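Local atomic coordinates of MmeI (Methylophilus methylotrophus, PDB entry 5HR4), a protein that acts as a Type IIL restriction-modification enzyme on DNA and probably transfers a methyl group from S-adenosylmethionine to the N6 of an adenine base. Residues W334-K339 / H351-G356; P638-G643 / L815-F820. All blocks are in the same frame, centred on the assembly; numbering follows the deposited sequence.

Contact 1: W334-K339 / H351-G356; sequences WVEFEK and HKKLRG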
ATOM      1  N   TRP A 334      27.970  -4.325   2.534  1.00 28.22           N
ATOM      2  CA  TRP A 334      29.034  -3.523   1.938  1.00 29.25           C
ATOM      3  C   TRP A 334      30.030  -3.037   2.987  1.00 29.66           C
ATOM      4  O   TRP A 334      31.242  -2.993   2.729  1.00 24.87           O
ATOM      5  CB  TRP A 334      28.438  -2.358   1.158  1.00 27.51           C
ATOM      6  CG  TRP A 334      28.037  -2.785  -0.203  1.00 30.23           C
ATOM      7  CD1 TRP A 334      26.779  -3.139  -0.625  1.00 32.08           C
ATOM      8  CD2 TRP A 334      28.898  -2.947  -1.325  1.00 27.16           C
ATOM      9  NE1 TRP A 334      26.812  -3.489  -1.949  1.00 30.91           N
ATOM     10  CE2 TRP A 334      28.102  -3.381  -2.404  1.00 31.87           C
ATOM     11  CE3 TRP A 334      30.262  -2.741  -1.533  1.00 30.31           C
ATOM     12  CZ2 TRP A 334      28.626  -3.624  -3.668  1.00 30.58           C
ATOM     13  CZ3 TRP A 334      30.779  -2.974  -2.789  1.00 34.72           C
ATOM     14  CH2 TRP A 334      29.963  -3.418  -3.840  1.00 34.14           C
ATOM     15  N   VAL A 335      29.556  -2.687   4.180  1.00 29.78           N
ATOM     16  CA  VAL A 335      30.498  -2.392   5.252  1.00 27.80           C
ATOM     17  C   VAL A 335      31.376  -3.606   5.502  1.00 28.24           C
ATOM     18  O   VAL A 335      32.607  -3.508   5.497  1.00 36.72           O
ATOM     19  CB  VAL A 335      29.755  -1.932   6.522  1.00 29.44           C
ATOM     20  CG1 VAL A 335      30.676  -1.881   7.731  1.00 19.69           C
ATOM     21  CG2 VAL A 335      29.128  -0.569   6.290  1.00 23.44           C
ATOM     22  N   GLU A 336      30.766  -4.779   5.666  1.00 30.44           N
ATOM     23  CA  GLU A 336      31.565  -5.974   5.924  1.00 30.52           C
ATOM     24  C   GLU A 336      32.543  -6.229   4.787  1.00 31.13           C
ATOM     25  O   GLU A 336      33.712  -6.554   5.030  1.00 34.28           O
ATOM     26  CB  GLU A 336      30.660  -7.185   6.150  1.00 33.16           C
ATOM     27  CG  GLU A 336      31.395  -8.485   6.530  1.00 34.33           C
ATOM     28  CD  GLU A 336      30.436  -9.675   6.695  1.00 42.20           C
ATOM     29  OE1 GLU A 336      29.203  -9.440   6.656  1.00 52.53           O
ATOM     30  OE2 GLU A 336      30.897 -10.835   6.856  1.00 37.44           O
ATOM     31  N   PHE A 337      32.099  -6.039   3.539  1.00 29.49           N
ATOM     32  CA  PHE A 337      32.998  -6.209   2.403  1.00 29.77           C
ATOM     33  C   PHE A 337      34.208  -5.296   2.519  1.00 31.57           C
ATOM     34  O   PHE A 337      35.353  -5.747   2.435  1.00 33.69           O
ATOM     35  CB  PHE A 337      32.269  -5.943   1.089  1.00 28.42           C
ATOM     36  CG  PHE A 337      33.174  -5.990  -0.111  1.00 32.38           C
ATOM     37  CD1 PHE A 337      33.856  -7.163  -0.440  1.00 28.76           C
ATOM     38  CD2 PHE A 337      33.361  -4.861  -0.906  1.00 32.72           C
ATOM     39  CE1 PHE A 337      34.718  -7.203  -1.551  1.00 32.33           C
ATOM     40  CE2 PHE A 337      34.202  -4.890  -2.018  1.00 33.45           C
ATOM     41  CZ  PHE A 337      34.893  -6.063  -2.338  1.00 33.96           C
ATOM     42  N   GLU A 338      33.979  -4.010   2.743  1.00 36.15           N
ATOM     43  CA  GLU A 338      35.098  -3.085   2.811  1.00 31.63           C
ATOM     44  C   GLU A 338      36.042  -3.382   3.974  1.00 34.45           C
ATOM     45  O   GLU A 338      37.215  -3.005   3.914  1.00 42.29           O
ATOM     46  CB  GLU A 338      34.569  -1.658   2.873  1.00 28.30           C
ATOM     47  CG  GLU A 338      33.739  -1.245   1.635  1.00 33.02           C
ATOM     48  CD  GLU A 338      34.541  -1.209   0.313  1.00 39.58           C
ATOM     49  OE1 GLU A 338      35.788  -1.327   0.333  1.00 45.30           O
ATOM     50  OE2 GLU A 338      33.920  -1.035  -0.759  1.00 39.90           O
ATOM     51  N   LYS A 339      35.592  -4.081   5.012  1.00 30.66           N
ATOM     52  CA  LYS A 339      36.478  -4.336   6.141  1.00 32.46           C
ATOM     53  C   LYS A 339      37.364  -5.567   5.944  1.00 39.09           C
ATOM     54  O   LYS A 339      38.427  -5.660   6.569  1.00 40.03           O
ATOM     55  CB  LYS A 339      35.644  -4.470   7.421  1.00 33.72           C
ATOM     56  CG  LYS A 339      36.445  -4.701   8.690  1.00 36.97           C
ATOM     57  CD  LYS A 339      35.618  -4.367   9.918  1.00 41.09           C
ATOM     58  CE  LYS A 339      34.341  -5.175   9.967  1.00 44.69           C
ATOM     59  NZ  LYS A 339      33.627  -4.957  11.256  1.00 55.58           N
ATOM     60  N   HIS A 351      32.669 -14.804   0.941  1.00 34.22           N
ATOM     61  CA  HIS A 351      31.976 -15.329  -0.230  1.00 34.59           C
ATOM     62  C   HIS A 351      31.031 -16.458   0.155  1.00 39.82           C
ATOM     63  O   HIS A 351      29.854 -16.454  -0.232  1.00 37.22           O
ATOM     64  CB  HIS A 351      32.954 -15.822  -1.285  1.00 33.29           C
ATOM     65  CG  HIS A 351      32.393 -15.772  -2.669  1.00 34.77           C
ATOM     66  ND1 HIS A 351      33.113 -16.136  -3.788  1.00 35.84           N
ATOM     67  CD2 HIS A 351      31.180 -15.367  -3.116  1.00 34.43           C
ATOM     68  CE1 HIS A 351      32.368 -15.956  -4.864  1.00 37.86           C
ATOM     69  NE2 HIS A 351      31.191 -15.489  -4.483  1.00 38.10           N
ATOM     70  N   LYS A 352      31.540 -17.449   0.898  1.00 39.79           N
ATOM     71  CA  LYS A 352      30.700 -18.569   1.310  1.00 36.45           C
ATOM     72  C   LYS A 352      29.496 -18.081   2.093  1.00 37.14           C
ATOM     73  O   LYS A 352      28.402 -18.643   1.954  1.00 38.97           O
ATOM     74  CB  LYS A 352      31.505 -19.577   2.136  1.00 31.12           C
ATOM     75  N   LYS A 353      29.660 -17.015   2.886  1.00 30.87           N
ATOM     76  CA  LYS A 353      28.507 -16.435   3.568  1.00 34.78           C
ATOM     77  C   LYS A 353      27.504 -15.860   2.573  1.00 32.66           C
ATOM     78  O   LYS A 353      26.293 -16.001   2.767  1.00 34.66           O
ATOM     79  CB  LYS A 353      28.934 -15.355   4.566  1.00 34.63           C
ATOM     80  CG  LYS A 353      27.819 -15.020   5.566  1.00 35.13           C
ATOM     81  CD  LYS A 353      27.599 -13.517   5.737  1.00 33.27           C
ATOM     82  CE  LYS A 353      28.461 -12.938   6.846  1.00 37.11           C
ATOM     83  NZ  LYS A 353      28.178 -11.494   7.090  1.00 28.98           N
ATOM     84  N   LEU A 354      27.982 -15.217   1.500  1.00 28.53           N
ATOM     85  CA  LEU A 354      27.054 -14.707   0.494  1.00 28.55           C
ATOM     86  C   LEU A 354      26.322 -15.845  -0.208  1.00 32.23           C
ATOM     87  O   LEU A 354      25.116 -15.753  -0.448  1.00 37.70           O
ATOM     88  CB  LEU A 354      27.777 -13.814  -0.521  1.00 27.08           C
ATOM     89  CG  LEU A 354      28.304 -12.456  -0.005  1.00 29.69           C
ATOM     90  CD1 LEU A 354      29.044 -11.665  -1.073  1.00 29.73           C
ATOM     91  CD2 LEU A 354      27.183 -11.603   0.544  1.00 30.20           C
ATOM     92  N   ARG A 355      27.018 -16.947  -0.507  1.00 35.67           N
ATOM     93  CA  ARG A 355      26.388 -18.056  -1.219  1.00 31.00           C
ATOM     94  C   ARG A 355      25.275 -18.702  -0.403  1.00 36.84           C
ATOM     95  O   ARG A 355      24.314 -19.225  -0.978  1.00 39.73           O
ATOM     96  CB  ARG A 355      27.429 -19.114  -1.593  1.00 36.85           C
ATOM     97  CG  ARG A 355      26.860 -20.386  -2.253  1.00 29.59           C
ATOM     98  CD  ARG A 355      26.096 -20.081  -3.548  1.00 31.67           C
ATOM     99  NE  ARG A 355      25.570 -21.301  -4.157  1.00 38.83           N
ATOM    100  CZ  ARG A 355      24.420 -21.400  -4.823  1.00 33.50           C
ATOM    101  NH1 ARG A 355      23.631 -20.348  -4.989  1.00 33.72           N
ATOM    102  NH2 ARG A 355      24.058 -22.566  -5.333  1.00 31.26           N
ATOM    103  N   GLY A 356      25.376 -18.676   0.925  1.00 38.24           N
ATOM    104  CA  GLY A 356      24.409 -19.345   1.772  1.00 32.41           C
ATOM    105  C   GLY A 356      23.227 -18.511   2.218  1.00 34.03           C
ATOM    106  O   GLY A 356      22.452 -18.981   3.055  1.00 32.01           O
TER
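Glu336 and Lys353 form a salt bridge from one helix to the next, a clear example of two helices joined across their exposed sides by one ion pair. The ammonium NZ of Lys353 is modelled 2.3 Å from OE1 of Glu336, a bond whose exact length is doubtful at this resolution, while OE2 of Glu336 stands 2.8 Å from the same NZ. As modelled, the ammonium lies near both carboxylate oxygens, with the hydrogen bond assigned to OE1. The two side chains arrive from opposite directions. That of Glu336 is straight, with CG anti to the backbone N (chi1 -176°) and the next bond extended as well, which carries the carboxylate well clear of its helix. The lysine chain instead kinks at chi2 and chi3 before its ammonium group meets the acid. The long reach of the pair matches the wide spacing of the two segments, whose nearest CA atoms, those of Glu336 and Lys353, are 11.2 Å apart. Further in, Phe337 packs on Leu347 and Phe350 of the partner helix, while Trp334 and Leu354, one from each helix, both touch Leu380 of helix 368-388. The arrangement is that of a helical hairpin, helices 318-340 and 344-355 joined by a short turn, which leads into strand 359-361, the first strand of the Rossmann-like sheet of a class I methyltransferase.

Contact 2: P638-G643 / L815-F820; sequences PSMRYG and LVYNTF. With nucleotides of chain B.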
ATOM      1  N   PRO A 638     -18.401  15.969  28.087  1.00 42.18           N
ATOM      2  CA  PRO A 638     -19.712  15.602  27.533  1.00 37.15           C
ATOM      3  C   PRO A 638     -19.556  14.637  26.371  1.00 38.86           C
ATOM      4  O   PRO A 638     -18.639  14.777  25.560  1.00 44.57           O
ATOM      5  CB  PRO A 638     -20.283  16.944  27.052  1.00 35.35           C
ATOM      6  CG  PRO A 638     -19.312  18.011  27.554  1.00 39.85           C
ATOM      7  CD  PRO A 638     -18.000  17.323  27.679  1.00 41.34           C
ATOM      8  N   SER A 639     -20.474  13.670  26.278  1.00 38.10           N
ATOM      9  CA  SER A 639     -20.421  12.680  25.208  1.00 33.79           C
ATOM     10  C   SER A 639     -20.468  13.344  23.835  1.00 37.29           C
ATOM     11  O   SER A 639     -21.055  14.413  23.654  1.00 40.30           O
ATOM     12  CB  SER A 639     -21.582  11.698  25.332  1.00 37.58           C
ATOM     13  OG  SER A 639     -21.605  11.119  26.616  1.00 42.18           O
ATOM     14  N   MET A 640     -19.836  12.693  22.864  1.00 37.14           N
ATOM     15  CA  MET A 640     -19.817  13.135  21.477  1.00 38.39           C
ATOM     16  C   MET A 640     -20.622  12.167  20.613  1.00 39.31           C
ATOM     17  O   MET A 640     -20.715  10.970  20.908  1.00 41.92           O
ATOM     18  CB  MET A 640     -18.377  13.239  20.954  1.00 36.17           C
ATOM     19  CG  MET A 640     -18.249  13.648  19.495  1.00 36.15           C
ATOM     20  SD  MET A 640     -16.539  13.909  19.019  1.00 42.51           S
ATOM     21  CE  MET A 640     -16.151  15.347  20.018  1.00 38.04           C
ATOM     22  N   ARG A 641     -21.186  12.690  19.528  1.00 38.19           N
ATOM     23  CA  ARG A 641     -22.119  11.948  18.701  1.00 34.79           C
ATOM     24  C   ARG A 641     -21.714  12.008  17.232  1.00 36.07           C
ATOM     25  O   ARG A 641     -21.058  12.951  16.782  1.00 36.58           O
ATOM     26  CB  ARG A 641     -23.534  12.495  18.888  1.00 36.31           C
ATOM     27  CG  ARG A 641     -23.978  12.476  20.333  1.00 35.14           C
ATOM     28  CD  ARG A 641     -24.666  11.172  20.653  1.00 39.55           C
ATOM     29  NE  ARG A 641     -25.927  11.134  19.922  1.00 49.40           N
ATOM     30  CZ  ARG A 641     -26.720  10.079  19.823  1.00 39.78           C
ATOM     31  NH1 ARG A 641     -26.402   8.936  20.411  1.00 43.22           N
ATOM     32  NH2 ARG A 641     -27.835  10.185  19.126  1.00 41.49           N
ATOM     33  N   TYR A 642     -22.136  10.982  16.492  1.00 38.41           N
ATOM     34  CA  TYR A 642     -21.862  10.831  15.068  1.00 36.11           C
ATOM     35  C   TYR A 642     -22.981  11.487  14.258  1.00 38.21           C
ATOM     36  O   TYR A 642     -24.164  11.346  14.588  1.00 41.18           O
ATOM     37  CB  TYR A 642     -21.748   9.334  14.740  1.00 35.78           C
ATOM     38  CG  TYR A 642     -21.217   8.960  13.363  1.00 36.76           C
ATOM     39  CD1 TYR A 642     -20.000   9.448  12.916  1.00 37.89           C
ATOM     40  CD2 TYR A 642     -21.911   8.083  12.533  1.00 29.69           C
ATOM     41  CE1 TYR A 642     -19.495   9.106  11.676  1.00 34.68           C
ATOM     42  CE2 TYR A 642     -21.417   7.739  11.283  1.00 29.66           C
ATOM     43  CZ  TYR A 642     -20.200   8.248  10.861  1.00 34.25           C
ATOM     44  OH  TYR A 642     -19.658   7.919   9.622  1.00 35.86           O
ATOM     45  N   GLY A 643     -22.608  12.197  13.196  1.00 32.50           N
ATOM     46  CA  GLY A 643     -23.592  12.862  12.357  1.00 30.53           C
ATOM     47  C   GLY A 643     -24.553  11.881  11.689  1.00 40.48           C
ATOM     48  O   GLY A 643     -24.324  10.669  11.625  1.00 38.31           O
ATOM     49  N   LEU A 815     -11.724   7.102  19.110  1.00 39.19           N
ATOM     50  CA  LEU A 815     -10.267   6.984  19.108  1.00 39.68           C
ATOM     51  C   LEU A 815      -9.561   8.209  19.671  1.00 40.65           C
ATOM     52  O   LEU A 815      -8.540   8.076  20.351  1.00 41.75           O
ATOM     53  CB  LEU A 815      -9.750   6.726  17.689  1.00 38.32           C
ATOM     54  CG  LEU A 815      -9.755   5.284  17.187  1.00 38.81           C
ATOM     55  CD1 LEU A 815      -9.518   5.293  15.695  1.00 39.87           C
ATOM     56  CD2 LEU A 815      -8.679   4.463  17.888  1.00 37.45           C
ATOM     57  N   VAL A 816     -10.078   9.400  19.399  1.00 39.27           N
ATOM     58  CA  VAL A 816      -9.446  10.644  19.808  1.00 33.05           C
ATOM     59  C   VAL A 816     -10.080  11.150  21.092  1.00 38.25           C
ATOM     60  O   VAL A 816      -9.514  11.005  22.182  1.00 43.32           O
ATOM     61  CB  VAL A 816      -9.579  11.703  18.706  1.00 33.28           C
ATOM     62  CG1 VAL A 816      -8.765  12.944  19.071  1.00 38.91           C
ATOM     63  CG2 VAL A 816      -9.164  11.118  17.368  1.00 32.54           C
ATOM     64  N   TYR A 817     -11.263  11.753  20.948  1.00 39.81           N
ATOM     65  CA  TYR A 817     -11.977  12.389  22.053  1.00 37.96           C
ATOM     66  C   TYR A 817     -12.091  11.477  23.274  1.00 38.40           C
ATOM     67  O   TYR A 817     -11.846  11.906  24.409  1.00 40.04           O
ATOM     68  CB  TYR A 817     -13.362  12.808  21.552  1.00 38.64           C
ATOM     69  CG  TYR A 817     -14.208  13.635  22.499  1.00 42.16           C
ATOM     70  CD1 TYR A 817     -13.929  14.980  22.709  1.00 41.86           C
ATOM     71  CD2 TYR A 817     -15.317  13.086  23.143  1.00 40.04           C
ATOM     72  CE1 TYR A 817     -14.704  15.758  23.555  1.00 39.34           C
ATOM     73  CE2 TYR A 817     -16.102  13.861  24.005  1.00 39.51           C
ATOM     74  CZ  TYR A 817     -15.788  15.201  24.203  1.00 42.57           C
ATOM     75  OH  TYR A 817     -16.549  16.003  25.039  1.00 40.46           O
ATOM     76  N   ASN A 818     -12.470  10.214  23.069  1.00 37.34           N
ATOM     77  CA  ASN A 818     -12.755   9.354  24.217  1.00 41.53           C
ATOM     78  C   ASN A 818     -11.499   8.914  24.951  1.00 43.49           C
ATOM     79  O   ASN A 818     -11.586   8.488  26.110  1.00 47.54           O
ATOM     80  CB  ASN A 818     -13.540   8.111  23.786  1.00 44.47           C
ATOM     81  CG  ASN A 818     -14.965   8.423  23.440  1.00 39.66           C
ATOM     82  OD1 ASN A 818     -15.484   9.479  23.798  1.00 42.27           O
ATOM     83  ND2 ASN A 818     -15.613   7.506  22.741  1.00 42.06           N
ATOM     84  N   THR A 819     -10.343   8.979  24.310  1.00 42.14           N
ATOM     85  CA  THR A 819      -9.095   8.621  24.960  1.00 43.88           C
ATOM     86  C   THR A 819      -8.274   9.845  25.324  1.00 41.49           C
ATOM     87  O   THR A 819      -7.121   9.706  25.747  1.00 44.58           O
ATOM     88  CB  THR A 819      -8.286   7.692  24.061  1.00 43.20           C
ATOM     89  OG1 THR A 819      -7.985   8.372  22.835  1.00 43.80           O
ATOM     90  CG2 THR A 819      -9.098   6.463  23.743  1.00 38.81           C
ATOM     91  N   PHE A 820      -8.851  11.031  25.178  1.00 39.97           N
ATOM     92  CA  PHE A 820      -8.155  12.298  25.359  1.00 41.73           C
ATOM     93  C   PHE A 820      -7.985  12.611  26.842  1.00 46.41           C
ATOM     94  O   PHE A 820      -8.976  12.864  27.535  1.00 45.75           O
ATOM     95  CB  PHE A 820      -8.914  13.429  24.658  1.00 35.23           C
ATOM     96  CG  PHE A 820      -8.258  14.767  24.796  1.00 44.19           C
ATOM     97  CD1 PHE A 820      -6.940  14.950  24.413  1.00 40.71           C
ATOM     98  CD2 PHE A 820      -8.954  15.842  25.307  1.00 45.21           C
ATOM     99  CE1 PHE A 820      -6.335  16.177  24.546  1.00 43.34           C
ATOM    100  CE2 PHE A 820      -8.350  17.073  25.441  1.00 42.36           C
ATOM    101  CZ  PHE A 820      -7.040  17.240  25.061  1.00 43.99           C
TER
ATOM    102  P    DT B   3     -20.596   6.159  17.589  1.00 41.98           P
ATOM    103  OP1  DT B   3     -19.236   5.833  18.086  1.00 41.22           O
ATOM    104  OP2  DT B   3     -21.392   7.067  18.437  1.00 44.38           O
ATOM    105  O5'  DT B   3     -20.539   6.702  16.067  1.00 39.02           O
ATOM    106  C5'  DT B   3     -19.372   6.516  15.224  1.00 32.16           C
ATOM    107  C4'  DT B   3     -19.027   5.054  15.014  1.00 35.16           C
ATOM    108  O4'  DT B   3     -20.146   4.346  14.390  1.00 36.98           O
ATOM    109  C3'  DT B   3     -17.826   4.811  14.090  1.00 37.71           C
ATOM    110  O3'  DT B   3     -17.082   3.690  14.546  1.00 35.35           O
ATOM    111  C2'  DT B   3     -18.513   4.485  12.762  1.00 38.81           C
ATOM    112  C1'  DT B   3     -19.652   3.633  13.273  1.00 32.84           C
ATOM    113  N1   DT B   3     -20.745   3.438  12.305  1.00 37.03           N
ATOM    114  C2   DT B   3     -20.684   2.387  11.419  1.00 33.64           C
ATOM    115  O2   DT B   3     -19.755   1.610  11.372  1.00 33.07           O
ATOM    116  N3   DT B   3     -21.757   2.284  10.577  1.00 35.52           N
ATOM    117  C4   DT B   3     -22.881   3.097  10.545  1.00 33.91           C
ATOM    118  O4   DT B   3     -23.798   2.922   9.747  1.00 29.83           O
ATOM    119  C5   DT B   3     -22.887   4.173  11.507  1.00 35.63           C
ATOM    120  C7   DT B   3     -24.035   5.130  11.558  1.00 28.46           C
ATOM    121  C6   DT B   3     -21.831   4.288  12.333  1.00 38.86           C
ATOM    122  P    DA B   2     -26.862   5.233  19.362  1.00 63.01           P
ATOM    123  OP1  DA B   2     -26.638   5.152  20.825  1.00 56.65           O
ATOM    124  OP2  DA B   2     -27.268   6.536  18.780  1.00 49.88           O
ATOM    125  O5'  DA B   2     -25.566   4.759  18.513  1.00 57.10           O
ATOM    126  C5'  DA B   2     -24.623   3.815  19.064  1.00 50.96           C
ATOM    127  C4'  DA B   2     -23.421   3.589  18.136  1.00 47.51           C
ATOM    128  O4'  DA B   2     -23.741   2.618  17.102  1.00 41.00           O
ATOM    129  C3'  DA B   2     -22.875   4.827  17.396  1.00 41.28           C
ATOM    130  O3'  DA B   2     -21.447   4.800  17.458  1.00 38.11           O
ATOM    131  C2'  DA B   2     -23.362   4.594  15.962  1.00 41.29           C
ATOM    132  C1'  DA B   2     -23.204   3.089  15.888  1.00 42.18           C
ATOM    133  N9   DA B   2     -23.880   2.430  14.765  1.00 45.49           N
ATOM    134  C8   DA B   2     -25.108   2.718  14.228  1.00 40.43           C
ATOM    135  N7   DA B   2     -25.437   1.936  13.225  1.00 40.42           N
ATOM    136  C5   DA B   2     -24.352   1.069  13.106  1.00 42.86           C
ATOM    137  C6   DA B   2     -24.067  -0.011  12.232  1.00 42.78           C
ATOM    138  N6   DA B   2     -24.888  -0.423  11.268  1.00 40.97           N
ATOM    139  N1   DA B   2     -22.895  -0.654  12.391  1.00 42.00           N
ATOM    140  C2   DA B   2     -22.068  -0.248  13.348  1.00 41.62           C
ATOM    141  N3   DA B   2     -22.223   0.738  14.222  1.00 44.37           N
ATOM    142  C4   DA B   2     -23.395   1.363  14.045  1.00 41.64           C
ATOM    143  P    DC B   4     -15.890   3.841  15.602  1.00 34.86           P
ATOM    144  OP1  DC B   4     -16.055   2.825  16.669  1.00 38.24           O
ATOM    145  OP2  DC B   4     -15.731   5.275  15.944  1.00 36.05           O
ATOM    146  O5'  DC B   4     -14.630   3.405  14.768  1.00 36.59           O
ATOM    147  C5'  DC B   4     -13.748   4.386  14.234  1.00 37.29           C
ATOM    148  C4'  DC B   4     -13.090   3.802  13.016  1.00 36.78           C
ATOM    149  O4'  DC B   4     -14.122   3.411  12.083  1.00 36.94           O
ATOM    150  C3'  DC B   4     -12.112   4.694  12.272  1.00 36.07           C
ATOM    151  O3'  DC B   4     -10.914   3.936  12.037  1.00 40.81           O
ATOM    152  C2'  DC B   4     -12.860   5.053  10.970  1.00 35.11           C
ATOM    153  C1'  DC B   4     -13.858   3.918  10.802  1.00 35.13           C
ATOM    154  N1   DC B   4     -15.189   4.326  10.203  1.00 37.29           N
ATOM    155  C2   DC B   4     -15.925   3.386   9.468  1.00 32.16           C
ATOM    156  O2   DC B   4     -15.455   2.256   9.302  1.00 30.99           O
ATOM    157  N3   DC B   4     -17.134   3.742   8.955  1.00 33.49           N
ATOM    158  C4   DC B   4     -17.608   4.966   9.162  1.00 33.72           C
ATOM    159  N4   DC B   4     -18.787   5.268   8.621  1.00 32.62           N
ATOM    160  C5   DC B   4     -16.878   5.945   9.908  1.00 30.00           C
ATOM    161  C6   DC B   4     -15.689   5.583  10.416  1.00 32.88           C
TER
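Met640 meets the Tyr817 ring in a Met-aromatic contact, its methyl CE over one face, in the target recognition domain beside the edge strand 641-642 of an antiparallel sheet. The methionine chain runs extended until chi3 (-66°) turns its end back over the ring, where Met640 CE sits 3.6 Å from the centroid of the Tyr817 ring in a CH-pi contact; SD lies obliquely. The ring of Tyr817 reaches across to Pro638 because chi1 (-173°) swings CG away from the backbone N, and the Pro638 carbonyl O lies at the ring edge and in its plane. There Tyr817 OH donates a hydrogen bond to Pro638 O, modelled too short for its length to be taken literally.

Just beyond Met640, the strand meets DNA of chain B. The Tyr642 ring sets one face against C5' of DT3, and its OH accepts a hydrogen bond of 3.0 Å from the cytosine N4 of DC4, nearly straight at 160°. A leucine in its place would probably leave that N4 without its protein acceptor and the DT3 sugar without its flat cover. Arg641, bent at chi2 and chi3, brings its guanidinium to the phosphate of DA2, the nucleotide before DT3, where Arg641 NH1 makes a weak hydrogen bond of 3.0 Å to OP2 of DA2.

Contact 1 is a surface contact between helices close in sequence within the methyltransferase domain, and it rests on a single ion pair. Contact 2 is partly buried and joins pieces of the target recognition domain that are 172 residues apart; it relies on a methionine over a ring face and a hydroxyl bonded to a backbone carbonyl, with no opposed charges between the two segments. Chemistry thus follows place in the fold. The two share no helix or strand and lie on opposite sides of the chain's centre; the centres of contact 1 and contact 2 are about 55 Å apart. DNA touches 638-643 directly, whereas contact 1 stays about 26 Å from it, measured between nearest atoms.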